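Local coordinates for protein beta-hexosaminidase (Neisseria gonorrhoeae, PDB 6JTJ) that probably cleaves terminal beta-1,4-linked N-acetylglucosamine from peptide-linked peptidoglycan fragments during recycling of the bacterial cell wall, at residues F118-P122 and V378-A382; Q145-V149 and L196-K202; S155-L161 and Y352-S356; G318-V322 and L346-W350. All blocks are in the same frame, centred on the assembly; numbering follows the deposited sequence.

Interaction 1 (F118-P122 and V378-A382)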
loop_
_atom_site.group_PDB
_atom_site.type_symbol
_atom_site.label_atom_id
_atom_site.label_comp_id
_atom_site.label_asym_id
_atom_site.label_seq_id
_atom_site.Cartn_x
_atom_site.Cartn_y
_atom_site.Cartn_z
ATOM N N PHE C 118 22.435 -5.819 -8.452
ATOM C CA PHE C 118 22.349 -4.401 -8.094
ATOM C C PHE C 118 22.726 -4.245 -6.641
ATOM O O PHE C 118 22.528 -5.159 -5.844
ATOM C CB PHE C 118 20.904 -3.877 -8.321
ATOM C CG PHE C 118 20.584 -3.579 -9.756
ATOM C CD1 PHE C 118 20.231 -4.590 -10.628
ATOM C CD2 PHE C 118 20.627 -2.271 -10.231
ATOM C CE1 PHE C 118 19.959 -4.317 -11.955
ATOM C CE2 PHE C 118 20.340 -1.984 -11.559
ATOM C CZ PHE C 118 20.012 -3.006 -12.425
ATOM N N THR C 119 23.230 -3.080 -6.271
ATOM C CA THR C 119 23.355 -2.730 -4.872
ATOM C C THR C 119 21.948 -2.633 -4.286
ATOM O O THR C 119 21.069 -2.037 -4.904
ATOM C CB THR C 119 24.008 -1.369 -4.695
ATOM O OG1 THR C 119 25.263 -1.396 -5.345
ATOM C CG2 THR C 119 24.214 -1.022 -3.234
ATOM N N ARG C 120 21.742 -3.234 -3.108
ATOM C CA ARG C 120 20.468 -3.119 -2.409
ATOM C C ARG C 120 20.351 -1.724 -1.827
ATOM O O ARG C 120 21.228 -1.268 -1.118
ATOM C CB ARG C 120 20.355 -4.177 -1.310
ATOM C CG ARG C 120 18.946 -4.341 -0.759
ATOM C CD ARG C 120 18.052 -5.084 -1.738
ATOM N NE ARG C 120 16.730 -5.335 -1.167
ATOM C CZ ARG C 120 15.711 -4.476 -1.149
ATOM N NH1 ARG C 120 15.825 -3.266 -1.691
ATOM N NH2 ARG C 120 14.562 -4.836 -0.578
ATOM N N LEU C 121 19.264 -1.037 -2.140
ATOM C CA LEU C 121 19.086 0.354 -1.740
ATOM C C LEU C 121 18.310 0.455 -0.432
ATOM O O LEU C 121 17.376 -0.315 -0.210
ATOM C CB LEU C 121 18.336 1.118 -2.829
ATOM C CG LEU C 121 19.006 1.152 -4.200
ATOM C CD1 LEU C 121 17.996 1.549 -5.260
ATOM C CD2 LEU C 121 20.193 2.094 -4.212
ATOM N N PRO C 122 18.677 1.412 0.417
ATOM C CA PRO C 122 17.964 1.579 1.652
ATOM C C PRO C 122 16.660 2.287 1.408
ATOM O O PRO C 122 16.534 3.001 0.407
ATOM C CB PRO C 122 18.878 2.506 2.453
ATOM C CG PRO C 122 19.548 3.339 1.401
ATOM C CD PRO C 122 19.812 2.352 0.307
ATOM N N VAL C 378 26.446 2.465 0.283
ATOM C CA VAL C 378 24.989 2.402 0.121
ATOM C C VAL C 378 24.504 1.013 0.558
ATOM O O VAL C 378 23.537 0.899 1.288
ATOM C CB VAL C 378 24.584 2.747 -1.331
ATOM C CG1 VAL C 378 23.121 2.444 -1.580
ATOM C CG2 VAL C 378 24.869 4.220 -1.616
ATOM N N ALA C 379 25.204 -0.033 0.135
ATOM C CA ALA C 379 24.917 -1.390 0.601
ATOM C C ALA C 379 24.851 -1.454 2.120
ATOM O O ALA C 379 24.034 -2.180 2.680
ATOM C CB ALA C 379 25.961 -2.376 0.076
ATOM N N GLY C 380 25.736 -0.719 2.781
ATOM C CA GLY C 380 25.818 -0.725 4.234
ATOM C C GLY C 380 24.624 -0.072 4.883
ATOM O O GLY C 380 24.200 -0.488 5.964
ATOM N N LEU C 381 24.088 0.964 4.248
ATOM C CA LEU C 381 22.876 1.591 4.750
ATOM C C LEU C 381 21.706 0.624 4.654
ATOM O O LEU C 381 20.846 0.620 5.509
ATOM C CB LEU C 381 22.552 2.857 3.971
ATOM C CG LEU C 381 23.535 4.024 4.076
ATOM C CD1 LEU C 381 23.026 5.180 3.238
ATOM C CD2 LEU C 381 23.734 4.463 5.520
ATOM N N ALA C 382 21.684 -0.196 3.611
ATOM C CA ALA C 382 20.611 -1.173 3.423
ATOM C C ALA C 382 20.684 -2.408 4.347
ATOM O O ALA C 382 19.717 -3.151 4.429
ATOM C CB ALA C 382 20.550 -1.616 1.962
#
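Arg120 NH1 is gripped by two acceptors, Gly109 O and Gln112 OE1, and the part of Arg120 left to meet the C-terminal helix 369-382 is its base. In this glycoside hydrolase family 3 barrel, the loop between strand 111-112 and helix 124-134 lies against the C-terminal part of that helix. A bend at chi2 (74°) leads the arginine chain away, while its CB and CG stay alongside the methyl of Ala382. The same methyl, Ala382 CB, presses on Arg120 O at 3.2 Å. The Gln112 side chain also bonds the loop backbone: its OE1 accepts from Leu121 N and its NE2 gives to Thr119 O. Thr119 turns its methyl to the helix, with CG2 lying 3.6 Å from Ala379 N and 4.0 Å from Ala379 CB, and its hydroxyl OG1 to Glu153 of helix 136-155. The apolar centre lies around Pro122, whose CB and CG rest on Leu381 CB. Val378 reaches the proline because its CG1 stands opposite the backbone nitrogen (chi1 170°), where it meets both Leu121 and Pro122. The two side chains of Leu121 and Val378 run side by side in the same direction, CD2 to CG1 4.0 Å, whereas the ring of Pro122 meets the valine at about a right angle, with Pro122 CD 3.8 Å from Val378 CG1.

Interaction 2 (Q145-V149 and L196-K202)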
loop_
_atom_site.group_PDB
_atom_site.type_symbol
_atom_site.label_atom_id
_atom_site.label_comp_id
_atom_site.label_asym_id
_atom_site.label_seq_id
_atom_site.Cartn_x
_atom_site.Cartn_y
_atom_site.Cartn_z
ATOM N N GLN C 145 25.032 10.009 -2.386
ATOM C CA GLN C 145 25.618 8.706 -2.731
ATOM C C GLN C 145 24.569 7.676 -3.104
ATOM O O GLN C 145 24.744 6.923 -4.065
ATOM C CB GLN C 145 26.451 8.156 -1.563
ATOM C CG GLN C 145 27.718 8.979 -1.237
ATOM C CD GLN C 145 28.651 9.184 -2.458
ATOM O OE1 GLN C 145 29.142 8.228 -3.073
ATOM N NE2 GLN C 145 28.805 10.445 -2.871
ATOM N N VAL C 146 23.459 7.658 -2.381
ATOM C CA VAL C 146 22.352 6.754 -2.742
ATOM C C VAL C 146 21.860 7.078 -4.148
ATOM O O VAL C 146 21.729 6.193 -4.977
ATOM C CB VAL C 146 21.195 6.824 -1.723
ATOM C CG1 VAL C 146 19.982 6.066 -2.237
ATOM C CG2 VAL C 146 21.641 6.241 -0.384
ATOM N N GLY C 147 21.626 8.353 -4.425
ATOM C CA GLY C 147 21.167 8.773 -5.765
ATOM C C GLY C 147 22.121 8.382 -6.872
ATOM O O GLY C 147 21.725 7.864 -7.914
ATOM N N ARG C 148 23.403 8.596 -6.615
ATOM C CA ARG C 148 24.434 8.244 -7.582
ATOM C C ARG C 148 24.469 6.755 -7.895
ATOM O O ARG C 148 24.529 6.345 -9.056
ATOM C CB ARG C 148 25.799 8.709 -7.065
ATOM C CG ARG C 148 26.910 8.568 -8.103
ATOM C CD ARG C 148 28.294 8.863 -7.553
ATOM N NE ARG C 148 29.305 8.513 -8.570
ATOM C CZ ARG C 148 30.605 8.325 -8.341
ATOM N NH1 ARG C 148 31.088 8.450 -7.106
ATOM N NH2 ARG C 148 31.423 7.998 -9.351
ATOM N N VAL C 149 24.464 5.934 -6.853
ATOM C CA VAL C 149 24.507 4.493 -7.052
ATOM C C VAL C 149 23.255 4.017 -7.744
ATOM O O VAL C 149 23.305 3.251 -8.703
ATOM C CB VAL C 149 24.677 3.777 -5.703
ATOM C CG1 VAL C 149 24.489 2.275 -5.846
ATOM C CG2 VAL C 149 26.060 4.081 -5.134
ATOM N N LEU C 196 19.443 13.997 -3.093
ATOM C CA LEU C 196 19.290 12.767 -3.875
ATOM C C LEU C 196 19.293 13.120 -5.356
ATOM O O LEU C 196 19.906 12.422 -6.167
ATOM C CB LEU C 196 17.981 12.051 -3.514
ATOM C CG LEU C 196 17.816 10.682 -4.195
ATOM C CD1 LEU C 196 18.389 9.560 -3.343
ATOM C CD2 LEU C 196 16.353 10.402 -4.472
ATOM N N GLN C 197 18.574 14.182 -5.703
ATOM C CA GLN C 197 18.433 14.612 -7.105
ATOM C C GLN C 197 19.799 14.892 -7.760
ATOM O O GLN C 197 20.048 14.471 -8.889
ATOM C CB GLN C 197 17.514 15.841 -7.181
ATOM C CG GLN C 197 17.396 16.466 -8.569
ATOM C CD GLN C 197 16.280 17.479 -8.654
ATOM O OE1 GLN C 197 15.200 17.184 -9.176
ATOM N NE2 GLN C 197 16.502 18.667 -8.089
ATOM N N LYS C 198 20.689 15.556 -7.032
ATOM C CA LYS C 198 22.069 15.795 -7.514
ATOM C C LYS C 198 22.839 14.506 -7.714
ATOM O O LYS C 198 23.551 14.338 -8.706
ATOM C CB LYS C 198 22.833 16.678 -6.529
ATOM C CG LYS C 198 22.401 18.125 -6.561
ATOM C CD LYS C 198 23.270 19.006 -5.672
ATOM C CE LYS C 198 22.543 20.286 -5.347
ATOM N NZ LYS C 198 22.914 20.784 -4.000
ATOM N N GLY C 199 22.644 13.549 -6.805
ATOM C CA GLY C 199 23.213 12.217 -6.974
ATOM C C GLY C 199 22.713 11.517 -8.217
ATOM O O GLY C 199 23.496 10.913 -8.971
ATOM N N LEU C 200 21.392 11.560 -8.425
ATOM C CA LEU C 200 20.792 10.948 -9.608
ATOM C C LEU C 200 21.422 11.520 -10.871
ATOM O O LEU C 200 21.694 10.782 -11.815
ATOM C CB LEU C 200 19.262 11.186 -9.633
ATOM C CG LEU C 200 18.403 10.511 -8.538
ATOM C CD1 LEU C 200 16.976 11.020 -8.612
ATOM C CD2 LEU C 200 18.442 8.995 -8.665
ATOM N N ALA C 201 21.563 12.840 -10.916
ATOM C CA ALA C 201 22.096 13.522 -12.111
ATOM C C ALA C 201 23.536 13.089 -12.396
ATOM O O ALA C 201 23.921 12.920 -13.543
ATOM C CB ALA C 201 22.003 15.027 -11.937
ATOM N N LYS C 202 24.319 12.847 -11.352
ATOM C CA LYS C 202 25.650 12.253 -11.550
ATOM C C LYS C 202 25.566 10.915 -12.238
ATOM O O LYS C 202 26.428 10.582 -13.053
ATOM C CB LYS C 202 26.375 12.092 -10.231
ATOM C CG LYS C 202 27.224 13.286 -9.911
ATOM C CD LYS C 202 27.845 13.181 -8.540
ATOM C CE LYS C 202 28.330 14.525 -8.052
ATOM N NZ LYS C 202 28.852 15.429 -9.110
#
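Gly147 and Gly199 meet face to face at the tight end of this contact, their CA atoms 4.2 Å apart. With no side chain on either residue, backbone lies on backbone, and Gly147 C comes within 3.5 Å of Gly199 C. Next to them Arg148 CA approaches Gly199 O at 3.2 Å, a CA-H...O contact with an angle of 133° at the hydrogen. Arg148 N is also close to that oxygen, but its angle is too poor for a hydrogen bond. The axes of the two segments therefore come as near as 6.4 Å, crossing at -30° with the chains running in the same general direction. Helices 136-155 and 186-202 follow successive strands of the (beta/alpha)8-type barrel of this family, with strand 161-162 between them in the chain, and here pack as neighbours round its outside. From helix 186-202, Leu196 and Leu200 close over Gly147. Leu196 has CG opposite its backbone nitrogen (chi1 -174°), which brings CD1 to 3.6 Å from Gly147 N and against Val146 CG1. Leu200 lays CD2 on Gly147 O at 3.6 Å while also touching Leu150 and Ala151 farther along helix 136-155. Toward solvent the fit is looser. Arg148 stretches out and crosses Lys202 at a slant, with Arg148 CG 4.2 Å from Lys202 CB. Their charged ends diverge, Arg148 NE staying 7.0 Å from Lys202 NZ, and the arginine also leans on Phe371 of helix 369-382.

Interaction 3 (S155-L161 and Y352-S356)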
loop_
_atom_site.group_PDB
_atom_site.type_symbol
_atom_site.label_atom_id
_atom_site.label_comp_id
_atom_site.label_asym_id
_atom_site.label_seq_id
_atom_site.Cartn_x
_atom_site.Cartn_y
_atom_site.Cartn_z
ATOM N N SER C 155 21.524 3.193 -15.250
ATOM C CA SER C 155 21.995 3.785 -16.496
ATOM C C SER C 155 22.842 2.797 -17.310
ATOM O O SER C 155 22.748 2.752 -18.527
ATOM C CB SER C 155 22.794 5.052 -16.212
ATOM O OG SER C 155 21.991 6.041 -15.610
ATOM N N ALA C 156 23.621 1.973 -16.609
ATOM C CA ALA C 156 24.421 0.926 -17.250
ATOM C C ALA C 156 23.587 -0.082 -17.996
ATOM O O ALA C 156 24.120 -0.782 -18.860
ATOM C CB ALA C 156 25.262 0.205 -16.220
ATOM N N CYS C 157 22.311 -0.201 -17.635
ATOM C CA CYS C 157 21.473 -1.194 -18.240
ATOM C C CYS C 157 20.570 -0.607 -19.293
ATOM O O CYS C 157 19.742 -1.312 -19.839
ATOM C CB CYS C 157 20.660 -1.893 -17.170
ATOM S SG CYS C 157 21.689 -2.773 -15.960
ATOM N N GLY C 158 20.723 0.680 -19.591
ATOM C CA GLY C 158 19.938 1.332 -20.643
ATOM C C GLY C 158 18.633 1.957 -20.181
ATOM O O GLY C 158 17.772 2.253 -21.005
ATOM N N ILE C 159 18.490 2.156 -18.872
ATOM C CA ILE C 159 17.294 2.750 -18.287
ATOM C C ILE C 159 17.477 4.259 -18.318
ATOM O O ILE C 159 18.572 4.745 -18.097
ATOM C CB ILE C 159 17.114 2.319 -16.819
ATOM C CG1 ILE C 159 17.114 0.779 -16.676
ATOM C CG2 ILE C 159 15.867 2.936 -16.225
ATOM C CD1 ILE C 159 15.968 0.064 -17.332
ATOM N N ASP C 160 16.416 5.008 -18.580
ATOM C CA ASP C 160 16.542 6.476 -18.606
ATOM C C ASP C 160 16.339 7.137 -17.246
ATOM O O ASP C 160 17.046 8.077 -16.899
ATOM C CB ASP C 160 15.564 7.072 -19.604
ATOM C CG ASP C 160 15.933 6.741 -21.027
ATOM O OD1 ASP C 160 16.961 7.264 -21.504
ATOM O OD2 ASP C 160 15.190 5.978 -21.667
ATOM N N LEU C 161 15.361 6.637 -16.496
ATOM C CA LEU C 161 14.818 7.343 -15.347
ATOM C C LEU C 161 14.285 6.351 -14.316
ATOM O O LEU C 161 13.643 5.357 -14.680
ATOM C CB LEU C 161 13.667 8.198 -15.853
ATOM C CG LEU C 161 12.740 8.917 -14.883
ATOM C CD1 LEU C 161 13.391 10.186 -14.380
ATOM C CD2 LEU C 161 11.458 9.265 -15.582
ATOM N N TYR C 352 13.880 15.912 -22.100
ATOM C CA TYR C 352 14.505 16.289 -20.837
ATOM C C TYR C 352 14.779 15.065 -19.933
ATOM O O TYR C 352 15.740 15.067 -19.174
ATOM C CB TYR C 352 13.620 17.298 -20.115
ATOM C CG TYR C 352 14.242 17.935 -18.887
ATOM C CD1 TYR C 352 15.318 18.824 -18.995
ATOM C CD2 TYR C 352 13.741 17.666 -17.623
ATOM C CE1 TYR C 352 15.874 19.420 -17.868
ATOM C CE2 TYR C 352 14.281 18.251 -16.498
ATOM C CZ TYR C 352 15.348 19.117 -16.615
ATOM O OH TYR C 352 15.868 19.674 -15.469
ATOM N N MET C 353 13.973 14.009 -20.055
ATOM C CA MET C 353 14.153 12.794 -19.244
ATOM C C MET C 353 15.158 11.784 -19.802
ATOM O O MET C 353 15.453 10.795 -19.138
ATOM C CB MET C 353 12.806 12.100 -19.046
ATOM C CG MET C 353 11.806 12.921 -18.230
ATOM S SD MET C 353 10.298 12.000 -17.880
ATOM C CE MET C 353 9.769 11.426 -19.494
ATOM N N GLU C 354 15.659 12.000 -21.018
ATOM C CA GLU C 354 16.607 11.055 -21.610
ATOM C C GLU C 354 17.852 10.981 -20.739
ATOM O O GLU C 354 18.286 11.978 -20.172
ATOM C CB GLU C 354 17.013 11.408 -23.050
ATOM C CG GLU C 354 17.300 10.158 -23.881
ATOM C CD GLU C 354 17.479 10.439 -25.368
ATOM O OE1 GLU C 354 17.346 9.495 -26.204
ATOM O OE2 GLU C 354 17.743 11.624 -25.700
ATOM N N ASN C 355 18.393 9.775 -20.607
ATOM C CA ASN C 355 19.609 9.588 -19.844
ATOM C C ASN C 355 20.741 10.402 -20.463
ATOM O O ASN C 355 20.878 10.448 -21.684
ATOM C CB ASN C 355 20.024 8.127 -19.794
ATOM C CG ASN C 355 20.899 7.833 -18.594
ATOM O OD1 ASN C 355 22.045 8.251 -18.551
ATOM N ND2 ASN C 355 20.369 7.094 -17.629
ATOM N N SER C 356 21.528 11.052 -19.624
ATOM C CA SER C 356 22.579 11.926 -20.105
ATOM C C SER C 356 23.939 11.211 -20.258
ATOM O O SER C 356 24.859 11.794 -20.789
ATOM C CB SER C 356 22.674 13.174 -19.197
ATOM O OG SER C 356 23.098 12.831 -17.895
HETATM O O HOH W 1 16.501 10.771 -16.566
#
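The Schellman motif at Gly158, which ends helix 136-155, and the loop that leads from it into barrel strand 161-162 are clasped by Asn355, in the loop after helix 346-352. Asn355 has CG opposite its own backbone nitrogen (chi1 -156°), and ND2 thereby enters between Ser155 and Ile159. It gives a nearly straight bond to Ser155 OG (2.8 Å, 165°), lying almost in the amide plane. A more bent bond goes to Ile159 O (3.0 Å, 132°): ND2 approaches in the plane of that carbonyl, but the oxygen is tilted out of the plane of the Asn355 amide. The amide oxygen OD1 accepts from Leu357 N, two residues on, so both ends of the group are held and its rotation is fixed. Ser155 OG has Gly203 O and Ala151 O as further hydrogen-bond partners, between which its single proton must be shared. The asparagine backbone makes the third direct link: Asn355 N meets Asp160 OD1 on its anti side at 3.0 Å. The other oxygen, Asp160 OD2, accepts from Ile102 N and pairs with Lys93, which probably keeps this buried carboxylate ionised and ties the loop to strand 101-108. A water also joins the two main chains, donating to both Asp160 O and Met353 O, 2.8 Å from each. Beyond it Leu161 lays its CD2 methyl against Met353 SD at 3.8 Å.

Interaction 4 (G318-V322 and L346-W350)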
loop_
_atom_site.group_PDB
_atom_site.type_symbol
_atom_site.label_atom_id
_atom_site.label_comp_id
_atom_site.label_asym_id
_atom_site.label_seq_id
_atom_site.Cartn_x
_atom_site.Cartn_y
_atom_site.Cartn_z
ATOM N N GLY C 318 -4.775 17.659 -17.579
ATOM C CA GLY C 318 -3.448 18.261 -17.652
ATOM C C GLY C 318 -2.269 17.288 -17.700
ATOM O O GLY C 318 -1.124 17.738 -17.763
ATOM N N CYS C 319 -2.520 15.982 -17.683
ATOM C CA CYS C 319 -1.449 15.004 -17.826
ATOM C C CYS C 319 -0.864 15.036 -19.227
ATOM O O CYS C 319 -1.600 15.183 -20.199
ATOM C CB CYS C 319 -1.955 13.597 -17.561
ATOM S SG CYS C 319 -2.659 13.335 -15.926
ATOM N N ASP C 320 0.463 14.917 -19.319
ATOM C CA ASP C 320 1.172 14.841 -20.595
ATOM C C ASP C 320 1.168 13.426 -21.120
ATOM O O ASP C 320 1.029 13.207 -22.332
ATOM C CB ASP C 320 2.633 15.263 -20.428
ATOM C CG ASP C 320 2.787 16.712 -20.086
ATOM O OD1 ASP C 320 2.437 17.567 -20.923
ATOM O OD2 ASP C 320 3.276 17.017 -18.982
ATOM N N ILE C 321 1.349 12.464 -20.218
ATOM C CA ILE C 321 1.623 11.096 -20.579
ATOM C C ILE C 321 0.807 10.155 -19.692
ATOM O O ILE C 321 0.802 10.308 -18.478
ATOM C CB ILE C 321 3.107 10.777 -20.384
ATOM C CG1 ILE C 321 3.970 11.552 -21.384
ATOM C CG2 ILE C 321 3.380 9.283 -20.531
ATOM C CD1 ILE C 321 5.424 11.722 -20.967
ATOM N N VAL C 322 0.104 9.208 -20.302
ATOM C CA VAL C 322 -0.717 8.282 -19.552
ATOM C C VAL C 322 -0.018 6.941 -19.425
ATOM O O VAL C 322 0.590 6.453 -20.370
ATOM C CB VAL C 322 -2.139 8.099 -20.145
ATOM C CG1 VAL C 322 -2.924 9.399 -20.080
ATOM C CG2 VAL C 322 -2.109 7.583 -21.575
ATOM N N LEU C 346 5.308 18.306 -25.499
ATOM C CA LEU C 346 5.538 16.912 -25.178
ATOM C C LEU C 346 6.953 16.477 -25.530
ATOM O O LEU C 346 7.612 15.816 -24.732
ATOM C CB LEU C 346 4.519 16.013 -25.873
ATOM C CG LEU C 346 4.556 14.522 -25.459
ATOM C CD1 LEU C 346 4.418 14.254 -23.966
ATOM C CD2 LEU C 346 3.480 13.716 -26.179
ATOM N N ALA C 347 7.397 16.800 -26.745
ATOM C CA ALA C 347 8.671 16.294 -27.252
ATOM C C ALA C 347 9.819 16.725 -26.367
ATOM O O ALA C 347 10.699 15.913 -26.072
ATOM C CB ALA C 347 8.917 16.763 -28.690
ATOM N N GLY C 348 9.797 17.986 -25.950
ATOM C CA GLY C 348 10.821 18.519 -25.060
ATOM C C GLY C 348 10.730 17.925 -23.664
ATOM O O GLY C 348 11.754 17.673 -23.013
ATOM N N ARG C 349 9.503 17.720 -23.187
ATOM C CA ARG C 349 9.284 17.103 -21.879
ATOM C C ARG C 349 9.804 15.660 -21.817
ATOM O O ARG C 349 10.413 15.276 -20.830
ATOM C CB ARG C 349 7.800 17.192 -21.493
ATOM C CG ARG C 349 7.420 18.585 -21.034
ATOM C CD ARG C 349 5.929 18.780 -20.844
ATOM N NE ARG C 349 5.656 20.139 -20.377
ATOM C CZ ARG C 349 4.468 20.720 -20.400
ATOM N NH1 ARG C 349 3.405 20.066 -20.850
ATOM N NH2 ARG C 349 4.332 21.958 -19.961
ATOM N N TRP C 350 9.535 14.859 -22.842
ATOM C CA TRP C 350 10.143 13.527 -22.930
ATOM C C TRP C 350 11.674 13.631 -23.003
ATOM O O TRP C 350 12.390 12.866 -22.370
ATOM C CB TRP C 350 9.686 12.783 -24.190
ATOM C CG TRP C 350 8.392 11.977 -24.160
ATOM C CD1 TRP C 350 7.320 12.141 -24.993
ATOM C CD2 TRP C 350 8.084 10.833 -23.346
ATOM N NE1 TRP C 350 6.368 11.197 -24.731
ATOM C CE2 TRP C 350 6.815 10.366 -23.745
ATOM C CE3 TRP C 350 8.761 10.158 -22.331
ATOM C CZ2 TRP C 350 6.199 9.270 -23.152
ATOM C CZ3 TRP C 350 8.151 9.050 -21.746
ATOM C CH2 TRP C 350 6.886 8.622 -22.155
#
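One face of the Trp350 indole receives Ile321, whose CD1 methyl sits over the six-membered ring in a CH-pi contact, 3.4 Å from its centroid and 14° off the normal. CZ2 and CE2 of Trp350 lie nearest that methyl, and Ile321 CG2 extends the cover toward CZ2 and CH2. At the indole edge NE1 bonds to Gly45 O, which holds the ring in its rotation. The other flat group, the guanidinium of Arg349, has Asp320 OD1 at an edge, somewhat tilted out of its plane. NH1 donates to that oxygen on its syn side in a bent bond (2.7 Å, 132°), a salt bridge with the carboxylate and guanidinium planes turned 58° apart. Strand 321-323 lies between strands 290-295 and 47-49, where the last strand of the barrel joins the first, and helix 346-352 packs against its beginning. The isoleucine reaches out from the strand with CG1 opposite the carbonyl carbon and CD1 nearly extended, and so comes to the tryptophan from the opposite direction. Leu346 fills the place beside it, with CD1 3.8 Å from Ile321 CG1 and 3.9 Å from Asp320 O. The buried carboxylate of Asp320 is gripped from several directions: Asn343 ND2 shares OD1 with the arginine, while OD2 takes Ile291 N and a salt bridge from Arg282. Such a set of donors probably keeps it ionised. Arg349 NE, for its part, bonds to Lys288 O.

How the interactions relate
Along the chain, interactions 2, 3 and 4 all fall between the two segments of interaction 1, which brings the C-terminal helix 369-382 back to the barrel. Interactions 2 and 3 alternate in sequence and share helix 136-155, their centres about 13 Å apart. Interaction 1 joins this cluster directly, Val378 packing on Val146 and Val149, and Phe118 on Cys157. Interaction 4 stands across the chain's centre from interaction 1, about 32 Å between centres, yet helix 346-352 runs straight from it into the second loop of interaction 3, about 17 Å away. The C-terminal part thus packs along the barrel wall from its closing strand to helix 136-155.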